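Local coordinates for protein cytosolic phospholipase A2 delta (Homo sapiens, PDB 5IZ5) that hydrolyses the sn-2 ester of glycerophospholipids in a calcium-dependent manner, with a preference for linoleic acid at that position, at residues Glu407-Tyr412 with Gly586-Gln591; Thr426-Leu431 with Asn538-Trp543; Asp430-Val435 with Ile530-Phe535; Ala542-Thr547 with Phe596-Pro601. The protein carries 3 engineered substitutions. All coordinates share one frame; numbering follows the deposited sequence.

In the fold
All four contacts lie in the PLA2c catalytic region, in the chain between Ser365 and Asp651, and build one helical cluster. Contacts 2 and 3 start from neighbouring turns of helix 428-441; contact 2 meets the later part of helix 534-543, contact 3 its start and the bend before it, with centres about 8 Å apart. Contact 4 takes over at the end of helix 534-543, its centre about 7 Å from that of contact 2. Contact 1, about 13 to 16 Å from the other centres, encloses contacts 2 and 3 along the chain and alternates with contact 4. The series thus runs inward to contact 3, beside the substrate-binding glycines and the probable proton acceptor.

Contact 1: Glu407-Tyr412 with Gly586-Gln591; sequences ERLASY and GTALAQ
The first turn of helix 588-593 rests against helix 406-422, and Leu409 is the residue that reaches across. Its two methyls divide the work. CD1 meets the CB of Ala588 at 3.8 Å and also lies 3.7 Å from the Ala588 backbone O, while CD2 sits against the Leu589 backbone, 3.9 Å from CA, and touches Leu589 CD2 at 4.0 Å. With CG anti to its own carbonyl carbon (chi1 -68°), Leu409 projects its fork at the incoming helix, so that one branch serves each of two successive residues. Within the catalytic domain this joins a helix that precedes helix 428-441 to one that follows helix 534-543, and Phe593, one turn further along, continues the apolar seam against Leu409 and Tyr412. An alanine in place of Leu409 is likely to open a gap facing Ala588 and Leu589 and weaken the contact between the two helices. The start of the short helix is separately fixed by Thr587 as N-cap: its OG1 accepts from Ala590 N at 3.0 Å, with an N-H...O angle of 163°. On the other helix Ser411 turns its hydroxyl back on Glu407 O, OG to O 2.8 Å, and its own backbone N reaches the same oxygen from the opposite face of the carbonyl plane. The Tyr412 hydroxyl is tied to Ser438 of helix 428-441.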
loop_
_atom_site.group_PDB
_atom_site.type_symbol
_atom_site.label_atom_id
_atom_site.label_comp_id
_atom_site.label_asym_id
_atom_site.label_seq_id
_atom_site.Cartn_x
_atom_site.Cartn_y
_atom_site.Cartn_z
ATOM N N GLU B 407 -6.853 31.133 13.005
ATOM C CA GLU B 407 -6.713 31.155 11.539
ATOM C C GLU B 407 -6.353 29.768 11.009
ATOM O O GLU B 407 -6.927 29.291 10.025
ATOM C CB GLU B 407 -5.649 32.180 11.106
ATOM C CG GLU B 407 -5.443 32.335 9.579
ATOM C CD GLU B 407 -6.259 33.462 8.965
ATOM O OE1 GLU B 407 -6.005 34.630 9.315
ATOM O OE2 GLU B 407 -7.147 33.204 8.122
ATOM N N ARG B 408 -5.406 29.121 11.675
ATOM C CA ARG B 408 -4.939 27.805 11.268
ATOM C C ARG B 408 -6.026 26.732 11.414
ATOM O O ARG B 408 -6.261 25.936 10.504
ATOM C CB ARG B 408 -3.663 27.449 12.029
ATOM C CG ARG B 408 -2.409 27.917 11.309
ATOM C CD ARG B 408 -1.261 26.933 11.312
ATOM N NE ARG B 408 0.009 27.553 10.907
ATOM C CZ ARG B 408 0.745 28.320 11.710
ATOM N NH1 ARG B 408 0.345 28.570 12.956
ATOM N NH2 ARG B 408 1.878 28.851 11.266
ATOM N N LEU B 409 -6.717 26.737 12.549
ATOM C CA LEU B 409 -7.792 25.784 12.792
ATOM C C LEU B 409 -8.936 25.957 11.786
ATOM O O LEU B 409 -9.467 24.970 11.258
ATOM C CB LEU B 409 -8.282 25.929 14.229
ATOM C CG LEU B 409 -7.258 25.495 15.295
ATOM C CD1 LEU B 409 -7.775 25.877 16.670
ATOM C CD2 LEU B 409 -6.918 24.009 15.255
ATOM N N ALA B 410 -9.278 27.209 11.493
ATOM C CA ALA B 410 -10.272 27.531 10.471
ATOM C C ALA B 410 -9.850 27.009 9.093
ATOM O O ALA B 410 -10.671 26.450 8.358
ATOM C CB ALA B 410 -10.498 29.031 10.410
ATOM N N SER B 411 -8.573 27.176 8.756
ATOM C CA SER B 411 -8.032 26.669 7.490
ATOM C C SER B 411 -8.149 25.158 7.398
ATOM O O SER B 411 -8.462 24.636 6.329
ATOM C CB SER B 411 -6.566 27.070 7.308
ATOM O OG SER B 411 -6.439 28.473 7.362
ATOM N N TYR B 412 -7.897 24.449 8.500
ATOM C CA TYR B 412 -8.043 22.998 8.481
ATOM C C TYR B 412 -9.478 22.634 8.137
ATOM O O TYR B 412 -9.738 21.787 7.270
ATOM C CB TYR B 412 -7.698 22.334 9.829
ATOM C CG TYR B 412 -6.282 22.440 10.336
ATOM C CD1 TYR B 412 -5.226 22.822 9.506
ATOM C CD2 TYR B 412 -5.997 22.118 11.663
ATOM C CE1 TYR B 412 -3.937 22.902 9.994
ATOM C CE2 TYR B 412 -4.710 22.191 12.156
ATOM C CZ TYR B 412 -3.685 22.579 11.314
ATOM O OH TYR B 412 -2.406 22.664 11.795
ATOM N N GLY B 586 -7.063 18.841 26.051
ATOM C CA GLY B 586 -7.659 20.164 26.272
ATOM C C GLY B 586 -7.213 21.267 25.321
ATOM O O GLY B 586 -7.437 22.449 25.586
ATOM N N THR B 587 -6.609 20.903 24.193
ATOM C CA THR B 587 -5.949 21.923 23.364
ATOM C C THR B 587 -6.966 22.647 22.487
ATOM O O THR B 587 -8.120 22.226 22.368
ATOM C CB THR B 587 -4.839 21.350 22.455
ATOM O OG1 THR B 587 -5.365 20.288 21.651
ATOM C CG2 THR B 587 -3.642 20.840 23.270
ATOM N N ALA B 588 -6.536 23.745 21.876
ATOM C CA ALA B 588 -7.348 24.403 20.859
ATOM C C ALA B 588 -7.645 23.413 19.731
ATOM O O ALA B 588 -8.749 23.387 19.195
ATOM C CB ALA B 588 -6.644 25.641 20.326
ATOM N N LEU B 589 -6.662 22.578 19.405
ATOM C CA LEU B 589 -6.802 21.581 18.350
ATOM C C LEU B 589 -7.905 20.591 18.704
ATOM O O LEU B 589 -8.784 20.314 17.889
ATOM C CB LEU B 589 -5.482 20.824 18.142
ATOM C CG LEU B 589 -5.122 20.252 16.764
ATOM C CD1 LEU B 589 -4.387 18.925 16.938
ATOM C CD2 LEU B 589 -6.301 20.076 15.820
ATOM N N ALA B 590 -7.842 20.055 19.922
ATOM C CA ALA B 590 -8.831 19.095 20.396
ATOM C C ALA B 590 -10.206 19.733 20.485
ATOM O O ALA B 590 -11.195 19.142 20.073
ATOM C CB ALA B 590 -8.422 18.533 21.750
ATOM N N GLN B 591 -10.263 20.952 20.998
ATOM C CA GLN B 591 -11.537 21.656 21.131
ATOM C C GLN B 591 -12.236 21.836 19.779
ATOM O O GLN B 591 -13.457 21.691 19.679
ATOM C CB GLN B 591 -11.317 22.994 21.837
ATOM C CG GLN B 591 -11.027 22.832 23.313
ATOM C CD GLN B 591 -11.242 24.106 24.104
ATOM O OE1 GLN B 591 -10.902 25.205 23.657
ATOM N NE2 GLN B 591 -11.810 23.963 25.295
#

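Contact 2: Thr426-Leu431 with Asn538-Trp543; sequences TTFVDL and NLLDAW
Apolar contact between helix 428-441 and helix 534-543 begins with Phe428, whose ring extends to Leu540. Ring atom CE2 comes to 3.9 Å from Leu540 CB, and CZ at the end of the ring meets Leu540 CD1 at 4.0 Å, the side chains crossing at about a right angle. Leu540 holds CG anti to its backbone N (chi1 177°), the setting from which CD1 meets that ring end. Leu539 packs beside them, its two methyls facing different rings. Its CD2 is 4.4 Å from Phe428 CD2, whereas CD1 lies over one face of the Trp543 indole, toward the rim. One turn along helix 428-441, Leu431 CD2 approaches the far corner of that indole, Trp543 CH2, at 4.4 Å. Leucines and aromatic rings thus interleave, with no hydrogen bond between the segments. Set between the nucleophile Ser365 and the probable proton acceptor Asp651 in the chain, these helices probably belong to the cap of the catalytic domain, as in cPLA2-alpha; the Phe428 and Asp651 side chains lie about 12 Å apart.

Polar side-chain bonds stay off the interface, either within 426-431 or to residues outside both segments. Thr427 and Asp430 form a capping box at the start of helix 428-441. Thr427 N donates to the anti lone pair of Asp430 OD2 (2.8 Å), and Thr427 OG1 reaches the same oxygen at 3.1 Å from above the carboxylate plane. The capping bond from Val429 N to Thr427 OG1 is weak. Gln604 takes the other oxygen, OD1. On the opposing helix, Arg577 bonds Asn538 and makes a salt bridge with Asp541.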
loop_
_atom_site.group_PDB
_atom_site.type_symbol
_atom_site.label_atom_id
_atom_site.label_comp_id
_atom_site.label_asym_id
_atom_site.label_seq_id
_atom_site.Cartn_x
_atom_site.Cartn_y
_atom_site.Cartn_z
ATOM N N THR B 426 -13.035 11.558 4.794
ATOM C CA THR B 426 -12.412 12.286 5.889
ATOM C C THR B 426 -11.998 11.315 6.989
ATOM O O THR B 426 -12.848 10.651 7.584
ATOM C CB THR B 426 -13.390 13.335 6.422
ATOM O OG1 THR B 426 -13.924 14.061 5.311
ATOM C CG2 THR B 426 -12.697 14.299 7.371
ATOM N N THR B 427 -10.691 11.205 7.240
ATOM C CA THR B 427 -10.198 10.311 8.264
ATOM C C THR B 427 -9.194 11.023 9.161
ATOM O O THR B 427 -8.835 12.184 8.926
ATOM C CB THR B 427 -9.518 9.079 7.646
ATOM O OG1 THR B 427 -8.264 9.465 7.079
ATOM C CG2 THR B 427 -10.377 8.440 6.567
ATOM N N PHE B 428 -8.745 10.316 10.196
ATOM C CA PHE B 428 -7.714 10.829 11.101
ATOM C C PHE B 428 -6.445 11.200 10.329
ATOM O O PHE B 428 -5.768 12.166 10.668
ATOM C CB PHE B 428 -7.361 9.778 12.164
ATOM C CG PHE B 428 -8.210 9.836 13.403
ATOM C CD1 PHE B 428 -9.540 9.468 13.329
ATOM C CD2 PHE B 428 -7.681 10.201 14.644
ATOM C CE1 PHE B 428 -10.354 9.493 14.447
ATOM C CE2 PHE B 428 -8.491 10.223 15.771
ATOM C CZ PHE B 428 -9.829 9.866 15.671
ATOM N N VAL B 429 -6.140 10.421 9.297
ATOM C CA VAL B 429 -4.976 10.655 8.456
ATOM C C VAL B 429 -5.039 12.014 7.786
ATOM O O VAL B 429 -4.024 12.690 7.669
ATOM C CB VAL B 429 -4.829 9.553 7.389
ATOM C CG1 VAL B 429 -3.867 9.972 6.287
ATOM C CG2 VAL B 429 -4.362 8.266 8.046
ATOM N N ASP B 430 -6.233 12.424 7.375
ATOM C CA ASP B 430 -6.393 13.715 6.730
ATOM C C ASP B 430 -6.114 14.854 7.687
ATOM O O ASP B 430 -5.455 15.825 7.303
ATOM C CB ASP B 430 -7.783 13.852 6.116
ATOM C CG ASP B 430 -8.036 12.818 5.048
ATOM O OD1 ASP B 430 -7.431 12.922 3.964
ATOM O OD2 ASP B 430 -8.820 11.889 5.290
ATOM N N LEU B 431 -6.577 14.743 8.934
ATOM C CA LEU B 431 -6.312 15.809 9.902
ATOM C C LEU B 431 -4.840 15.805 10.281
ATOM O O LEU B 431 -4.227 16.858 10.417
ATOM C CB LEU B 431 -7.163 15.659 11.159
ATOM C CG LEU B 431 -6.946 16.754 12.207
ATOM C CD1 LEU B 431 -7.244 18.140 11.652
ATOM C CD2 LEU B 431 -7.797 16.484 13.436
ATOM N N ASN B 538 -2.068 7.381 18.034
ATOM C CA ASN B 538 -1.730 8.120 19.249
ATOM C C ASN B 538 -2.701 9.267 19.517
ATOM O O ASN B 538 -2.983 9.599 20.669
ATOM C CB ASN B 538 -0.312 8.666 19.209
ATOM C CG ASN B 538 0.731 7.577 19.290
ATOM O OD1 ASN B 538 0.410 6.405 19.502
ATOM N ND2 ASN B 538 1.985 7.955 19.108
ATOM N N LEU B 539 -3.207 9.878 18.449
ATOM C CA LEU B 539 -4.167 10.974 18.594
ATOM C C LEU B 539 -5.484 10.402 19.114
ATOM O O LEU B 539 -6.134 10.999 19.963
ATOM C CB LEU B 539 -4.387 11.694 17.258
ATOM C CG LEU B 539 -5.095 13.056 17.269
ATOM C CD1 LEU B 539 -4.448 14.070 18.200
ATOM C CD2 LEU B 539 -5.160 13.631 15.852
ATOM N N LEU B 540 -5.841 9.219 18.633
ATOM C CA LEU B 540 -7.091 8.584 19.025
ATOM C C LEU B 540 -7.092 8.204 20.510
ATOM O O LEU B 540 -8.078 8.440 21.204
ATOM C CB LEU B 540 -7.339 7.356 18.141
ATOM C CG LEU B 540 -8.609 6.526 18.482
ATOM C CD1 LEU B 540 -9.505 6.250 17.276
ATOM C CD2 LEU B 540 -8.233 5.201 19.128
ATOM N N ASP B 541 -5.996 7.620 20.989
ATOM C CA ASP B 541 -5.865 7.267 22.409
ATOM C C ASP B 541 -5.787 8.478 23.340
ATOM O O ASP B 541 -6.375 8.480 24.423
ATOM C CB ASP B 541 -4.617 6.410 22.655
ATOM C CG ASP B 541 -4.758 4.974 22.167
ATOM O OD1 ASP B 541 -5.864 4.554 21.751
ATOM O OD2 ASP B 541 -3.732 4.256 22.208
ATOM N N ALA B 542 -5.030 9.490 22.937
ATOM C CA ALA B 542 -4.898 10.704 23.735
ATOM C C ALA B 542 -6.218 11.470 23.850
ATOM O O ALA B 542 -6.459 12.143 24.849
ATOM C CB ALA B 542 -3.826 11.605 23.151
ATOM N N TRP B 543 -7.066 11.361 22.830
ATOM C CA TRP B 543 -8.288 12.160 22.752
ATOM C C TRP B 543 -9.550 11.479 23.244
ATOM O O TRP B 543 -10.368 12.123 23.886
ATOM C CB TRP B 543 -8.536 12.636 21.317
ATOM C CG TRP B 543 -7.753 13.862 20.947
ATOM C CD1 TRP B 543 -6.730 14.418 21.655
ATOM C CD2 TRP B 543 -7.924 14.677 19.781
ATOM N NE1 TRP B 543 -6.260 15.538 21.013
ATOM C CE2 TRP B 543 -6.973 15.715 19.857
ATOM C CE3 TRP B 543 -8.789 14.632 18.682
ATOM C CZ2 TRP B 543 -6.860 16.699 18.872
ATOM C CZ3 TRP B 543 -8.677 15.613 17.705
ATOM C CH2 TRP B 543 -7.716 16.629 17.806
#

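Contact 3: Asp430-Val435 with Ile530-Phe535; sequences DLWALV and IWSNIF
Ser532 OG is a buried hydroxyl gripped by three groups. The indole of Trp432 donates to it across the contact, NE1 to OG 3.2 Å (N-H...O angle 157°), and the oxygen lies close to the indole plane. Trp369 brings a second indole N-H to the same atom, while the hydroxyl itself bonds Glu528 O in helix 524-531. To take this post, OG sits in the crowded position between the backbone N and the carbonyl carbon (chi1 64°).

Phe535 holds the broad side of the same indole. Its CB lies over one face, 3.7 Å from the centroid of the Trp432 six-membered ring, a CH-pi contact. Its ring runs nearly parallel to that six-membered ring, the planes at 10°, but slid aside so that they barely overlap; Phe535 CG nevertheless reaches Trp432 CZ2 at 3.4 Å. An alanine in place of Trp432 would probably cost Ser532 OG one of its two indole donors and leave Phe535 CB and its ring without the indole they pack on.

Between these two anchors stands Asn533, whose OD1 accepts from Asp651 N and whose ND2 bonds Leu649 O. Asp651 is probably the proton acceptor, and the Phe535 side chain comes within about 4 Å of Gly335, which places the bend between helices 524-531 and 534-543 beside the substrate-binding glycines and probably in the wall of the active site.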
loop_
_atom_site.group_PDB
_atom_site.type_symbol
_atom_site.label_atom_id
_atom_site.label_comp_id
_atom_site.label_asym_id
_atom_site.label_seq_id
_atom_site.Cartn_x
_atom_site.Cartn_y
_atom_site.Cartn_z
ATOM N N ASP B 430 -6.233 12.424 7.375
ATOM C CA ASP B 430 -6.393 13.715 6.730
ATOM C C ASP B 430 -6.114 14.854 7.687
ATOM O O ASP B 430 -5.455 15.825 7.303
ATOM C CB ASP B 430 -7.783 13.852 6.116
ATOM C CG ASP B 430 -8.036 12.818 5.048
ATOM O OD1 ASP B 430 -7.431 12.922 3.964
ATOM O OD2 ASP B 430 -8.820 11.889 5.290
ATOM N N LEU B 431 -6.577 14.743 8.934
ATOM C CA LEU B 431 -6.312 15.809 9.902
ATOM C C LEU B 431 -4.840 15.805 10.281
ATOM O O LEU B 431 -4.227 16.858 10.417
ATOM C CB LEU B 431 -7.163 15.659 11.159
ATOM C CG LEU B 431 -6.946 16.754 12.207
ATOM C CD1 LEU B 431 -7.244 18.140 11.652
ATOM C CD2 LEU B 431 -7.797 16.484 13.436
ATOM N N TRP B 432 -4.289 14.614 10.478
ATOM C CA TRP B 432 -2.885 14.473 10.834
ATOM C C TRP B 432 -1.989 15.073 9.751
ATOM O O TRP B 432 -0.991 15.726 10.062
ATOM C CB TRP B 432 -2.560 13.009 11.090
ATOM C CG TRP B 432 -1.112 12.698 11.234
ATOM C CD1 TRP B 432 -0.421 11.757 10.541
ATOM C CD2 TRP B 432 -0.173 13.318 12.126
ATOM N NE1 TRP B 432 0.889 11.748 10.939
ATOM C CE2 TRP B 432 1.071 12.697 11.912
ATOM C CE3 TRP B 432 -0.263 14.338 13.085
ATOM C CZ2 TRP B 432 2.218 13.053 12.625
ATOM C CZ3 TRP B 432 0.882 14.697 13.794
ATOM C CH2 TRP B 432 2.106 14.055 13.558
ATOM N N ALA B 433 -2.390 14.912 8.491
ATOM C CA ALA B 433 -1.664 15.515 7.375
ATOM C C ALA B 433 -1.539 17.016 7.529
ATOM O O ALA B 433 -0.449 17.566 7.371
ATOM C CB ALA B 433 -2.338 15.179 6.058
ATOM N N LEU B 434 -2.644 17.676 7.871
ATOM C CA LEU B 434 -2.663 19.137 7.951
ATOM C C LEU B 434 -1.908 19.643 9.176
ATOM O O LEU B 434 -1.198 20.643 9.118
ATOM C CB LEU B 434 -4.101 19.662 7.961
ATOM C CG LEU B 434 -4.982 19.274 6.766
ATOM C CD1 LEU B 434 -6.408 19.751 6.985
ATOM C CD2 LEU B 434 -4.425 19.833 5.470
ATOM N N VAL B 435 -2.073 18.939 10.286
ATOM C CA VAL B 435 -1.399 19.278 11.523
ATOM C C VAL B 435 0.112 19.062 11.420
ATOM O O VAL B 435 0.896 19.932 11.801
ATOM C CB VAL B 435 -1.981 18.435 12.671
ATOM C CG1 VAL B 435 -1.065 18.434 13.888
ATOM C CG2 VAL B 435 -3.375 18.937 13.019
ATOM N N ILE B 530 0.230 9.162 5.930
ATOM C CA ILE B 530 0.094 7.704 5.753
ATOM C C ILE B 530 1.327 7.008 6.292
ATOM O O ILE B 530 1.229 6.044 7.049
ATOM C CB ILE B 530 0.023 7.282 4.257
ATOM C CG1 ILE B 530 -1.077 8.014 3.481
ATOM C CG2 ILE B 530 -0.083 5.760 4.093
ATOM C CD1 ILE B 530 -2.472 7.841 4.000
ATOM N N TRP B 531 2.492 7.482 5.866
ATOM C CA TRP B 531 3.765 6.870 6.247
ATOM C C TRP B 531 3.992 6.894 7.758
ATOM O O TRP B 531 4.605 5.982 8.306
ATOM C CB TRP B 531 4.929 7.567 5.532
ATOM C CG TRP B 531 4.860 7.447 4.031
ATOM C CD1 TRP B 531 4.344 6.406 3.311
ATOM C CD2 TRP B 531 5.350 8.387 3.077
ATOM N NE1 TRP B 531 4.472 6.642 1.972
ATOM C CE2 TRP B 531 5.087 7.854 1.797
ATOM C CE3 TRP B 531 5.976 9.638 3.178
ATOM C CZ2 TRP B 531 5.437 8.521 0.627
ATOM C CZ3 TRP B 531 6.313 10.305 2.012
ATOM C CH2 TRP B 531 6.047 9.743 0.756
ATOM N N SER B 532 3.511 7.946 8.409
ATOM C CA SER B 532 3.673 8.120 9.841
ATOM C C SER B 532 2.336 8.075 10.591
ATOM O O SER B 532 2.202 8.724 11.639
ATOM C CB SER B 532 4.408 9.439 10.126
ATOM O OG SER B 532 3.656 10.569 9.713
ATOM N N ASN B 533 1.353 7.328 10.067
ATOM C CA ASN B 533 0.017 7.294 10.707
ATOM C C ASN B 533 -0.099 6.516 12.027
ATOM O O ASN B 533 -1.189 6.388 12.584
ATOM C CB ASN B 533 -1.128 6.936 9.728
ATOM C CG ASN B 533 -1.144 5.482 9.281
ATOM O OD1 ASN B 533 -0.457 4.621 9.823
ATOM N ND2 ASN B 533 -1.963 5.206 8.262
ATOM N N ILE B 534 1.026 6.034 12.554
ATOM C CA ILE B 534 1.069 5.620 13.959
ATOM C C ILE B 534 0.556 6.782 14.825
ATOM O O ILE B 534 -0.081 6.574 15.853
ATOM C CB ILE B 534 2.487 5.179 14.412
ATOM C CG1 ILE B 534 2.435 4.493 15.780
ATOM C CG2 ILE B 534 3.449 6.363 14.462
ATOM C CD1 ILE B 534 1.903 3.076 15.724
ATOM N N PHE B 535 0.801 8.009 14.372
ATOM C CA PHE B 535 0.339 9.187 15.100
ATOM C C PHE B 535 -1.180 9.371 15.088
ATOM O O PHE B 535 -1.714 10.020 15.985
ATOM C CB PHE B 535 1.015 10.460 14.600
ATOM C CG PHE B 535 2.445 10.601 15.038
ATOM C CD1 PHE B 535 2.807 11.392 16.128
ATOM C CD2 PHE B 535 3.432 9.938 14.349
ATOM C CE1 PHE B 535 4.138 11.500 16.509
ATOM C CE2 PHE B 535 4.756 10.035 14.723
ATOM C CZ PHE B 535 5.114 10.817 15.806
#

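Contact 4: Ala542-Thr547 with Phe596-Pro601; sequences AWYDLT and FLTGRP
Tyr544, the first residue beyond helix 534-543, drives the hydroxyl end of its phenol against a type I beta turn that runs from Leu597 to Arg600 and is closed by a bond from Arg600 N to Leu597 O, 3.1 Å long. This is a junction between the exit of a helix and the loop that follows helix 588-593, lying in the catalytic domain but away from the catalytic residues and the substrate-binding glycines.

Tyr544 contributes the largest share of the buried surface. Its CG is anti to the carbonyl carbon (chi1 -57°), which sends the ring from the end of the helix toward the 596-601 loop. The hydroxyl leads: OH packs on Leu597 CB at 3.3 Å and on Leu597 C at 3.6 Å, the two side chains crossing at about a right angle. The polar need of that oxygen is met by a hydrogen bond to Lys594 O, so that the phenol is pinned to the loop just ahead of the turn.

Leu597 is buried from two directions. While Tyr544 takes its CB, methyl CD2 reaches Trp543 CZ3 at 4.3 Å, and Leu597 also touches Phe428 and Leu431 of helix 428-441. Trp543 in turn packs on Leu589, Ala590 and Phe593, so that consecutive aromatic residues hold successive parts of the same helix and loop.

Thr598, an exposed residue, brings OG1 to the edge of the phenol, near its plane. Its hydroxyl is hydrogen-bonded with Gly595 O and Lys594 O, and OG1 stands 3.9 Å from Tyr544 CE2.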
loop_
_atom_site.group_PDB
_atom_site.type_symbol
_atom_site.label_atom_id
_atom_site.label_comp_id
_atom_site.label_asym_id
_atom_site.label_seq_id
_atom_site.Cartn_x
_atom_site.Cartn_y
_atom_site.Cartn_z
ATOM N N ALA B 542 -5.030 9.490 22.937
ATOM C CA ALA B 542 -4.898 10.704 23.735
ATOM C C ALA B 542 -6.218 11.470 23.850
ATOM O O ALA B 542 -6.459 12.143 24.849
ATOM C CB ALA B 542 -3.826 11.605 23.151
ATOM N N TRP B 543 -7.066 11.361 22.830
ATOM C CA TRP B 543 -8.288 12.160 22.752
ATOM C C TRP B 543 -9.550 11.479 23.244
ATOM O O TRP B 543 -10.368 12.123 23.886
ATOM C CB TRP B 543 -8.536 12.636 21.317
ATOM C CG TRP B 543 -7.753 13.862 20.947
ATOM C CD1 TRP B 543 -6.730 14.418 21.655
ATOM C CD2 TRP B 543 -7.924 14.677 19.781
ATOM N NE1 TRP B 543 -6.260 15.538 21.013
ATOM C CE2 TRP B 543 -6.973 15.715 19.857
ATOM C CE3 TRP B 543 -8.789 14.632 18.682
ATOM C CZ2 TRP B 543 -6.860 16.699 18.872
ATOM C CZ3 TRP B 543 -8.677 15.613 17.705
ATOM C CH2 TRP B 543 -7.716 16.629 17.806
ATOM N N TYR B 544 -9.704 10.198 22.925
ATOM C CA TYR B 544 -10.940 9.466 23.138
ATOM C C TYR B 544 -10.719 8.372 24.163
ATOM O O TYR B 544 -9.858 7.509 23.995
ATOM C CB TYR B 544 -11.430 8.854 21.826
ATOM C CG TYR B 544 -11.629 9.890 20.753
ATOM C CD1 TYR B 544 -10.602 10.185 19.875
ATOM C CD2 TYR B 544 -12.826 10.600 20.634
ATOM C CE1 TYR B 544 -10.754 11.142 18.894
ATOM C CE2 TYR B 544 -12.984 11.560 19.649
ATOM C CZ TYR B 544 -11.939 11.821 18.788
ATOM O OH TYR B 544 -12.059 12.760 17.815
ATOM N N ASP B 545 -11.499 8.417 25.236
ATOM C CA ASP B 545 -11.475 7.359 26.231
ATOM C C ASP B 545 -12.158 6.137 25.629
ATOM O O ASP B 545 -13.336 5.889 25.885
ATOM C CB ASP B 545 -12.185 7.821 27.518
ATOM C CG ASP B 545 -11.851 6.953 28.721
ATOM O OD1 ASP B 545 -11.488 5.769 28.527
ATOM O OD2 ASP B 545 -11.949 7.461 29.864
ATOM N N LEU B 546 -11.416 5.377 24.822
ATOM C CA LEU B 546 -11.984 4.196 24.170
ATOM C C LEU B 546 -12.187 3.055 25.167
ATOM O O LEU B 546 -11.334 2.184 25.353
ATOM C CB LEU B 546 -11.173 3.742 22.940
ATOM C CG LEU B 546 -11.697 4.183 21.560
ATOM C CD1 LEU B 546 -11.040 3.354 20.466
ATOM C CD2 LEU B 546 -13.210 4.063 21.431
ATOM N N THR B 547 -13.338 3.125 25.826
ATOM C CA THR B 547 -13.911 2.031 26.596
ATOM C C THR B 547 -15.260 1.829 25.911
ATOM O O THR B 547 -16.326 1.898 26.533
ATOM C CB THR B 547 -14.038 2.372 28.105
ATOM O OG1 THR B 547 -15.149 1.667 28.679
ATOM C CG2 THR B 547 -14.221 3.877 28.339
ATOM N N PHE B 596 -15.539 16.653 15.858
ATOM C CA PHE B 596 -15.513 16.481 14.403
ATOM C C PHE B 596 -15.010 15.101 13.966
ATOM O O PHE B 596 -15.584 14.471 13.076
ATOM C CB PHE B 596 -14.640 17.586 13.791
ATOM C CG PHE B 596 -14.571 17.543 12.295
ATOM C CD1 PHE B 596 -13.595 16.791 11.657
ATOM C CD2 PHE B 596 -15.473 18.259 11.523
ATOM C CE1 PHE B 596 -13.524 16.745 10.277
ATOM C CE2 PHE B 596 -15.408 18.221 10.140
ATOM C CZ PHE B 596 -14.430 17.464 9.515
ATOM N N LEU B 597 -13.940 14.636 14.593
ATOM C CA LEU B 597 -13.300 13.370 14.205
ATOM C C LEU B 597 -13.933 12.080 14.783
ATOM O O LEU B 597 -13.530 10.980 14.408
ATOM C CB LEU B 597 -11.812 13.448 14.579
ATOM C CG LEU B 597 -10.751 13.103 13.519
ATOM C CD1 LEU B 597 -10.997 13.918 12.257
ATOM C CD2 LEU B 597 -9.356 13.381 14.058
ATOM N N THR B 598 -14.939 12.206 15.648
ATOM C CA THR B 598 -15.421 11.082 16.481
ATOM C C THR B 598 -15.771 9.805 15.702
ATOM O O THR B 598 -15.337 8.685 16.029
ATOM C CB THR B 598 -16.668 11.524 17.271
ATOM O OG1 THR B 598 -16.339 12.672 18.057
ATOM C CG2 THR B 598 -17.195 10.414 18.181
ATOM N N GLY B 599 -16.556 9.975 14.657
ATOM C CA GLY B 599 -17.036 8.821 13.901
ATOM C C GLY B 599 -15.971 8.033 13.138
ATOM O O GLY B 599 -16.163 6.854 12.825
ATOM N N ARG B 600 -14.825 8.666 12.896
ATOM C CA ARG B 600 -14.043 8.408 11.691
ATOM C C ARG B 600 -12.930 7.355 11.759
ATOM O O ARG B 600 -12.324 7.126 12.804
ATOM C CB ARG B 600 -13.500 9.756 11.206
ATOM C CG ARG B 600 -14.570 10.507 10.441
ATOM C CD ARG B 600 -14.533 12.016 10.515
ATOM N NE ARG B 600 -15.691 12.519 9.778
ATOM C CZ ARG B 600 -16.241 13.719 9.928
ATOM N NH1 ARG B 600 -15.753 14.591 10.796
ATOM N NH2 ARG B 600 -17.295 14.049 9.196
ATOM N N PRO B 601 -12.659 6.702 10.619
ATOM C CA PRO B 601 -11.589 5.706 10.582
ATOM C C PRO B 601 -10.209 6.299 10.831
ATOM O O PRO B 601 -9.987 7.487 10.614
ATOM C CB PRO B 601 -11.684 5.115 9.172
ATOM C CG PRO B 601 -12.560 6.024 8.390
ATOM C CD PRO B 601 -13.418 6.768 9.356
#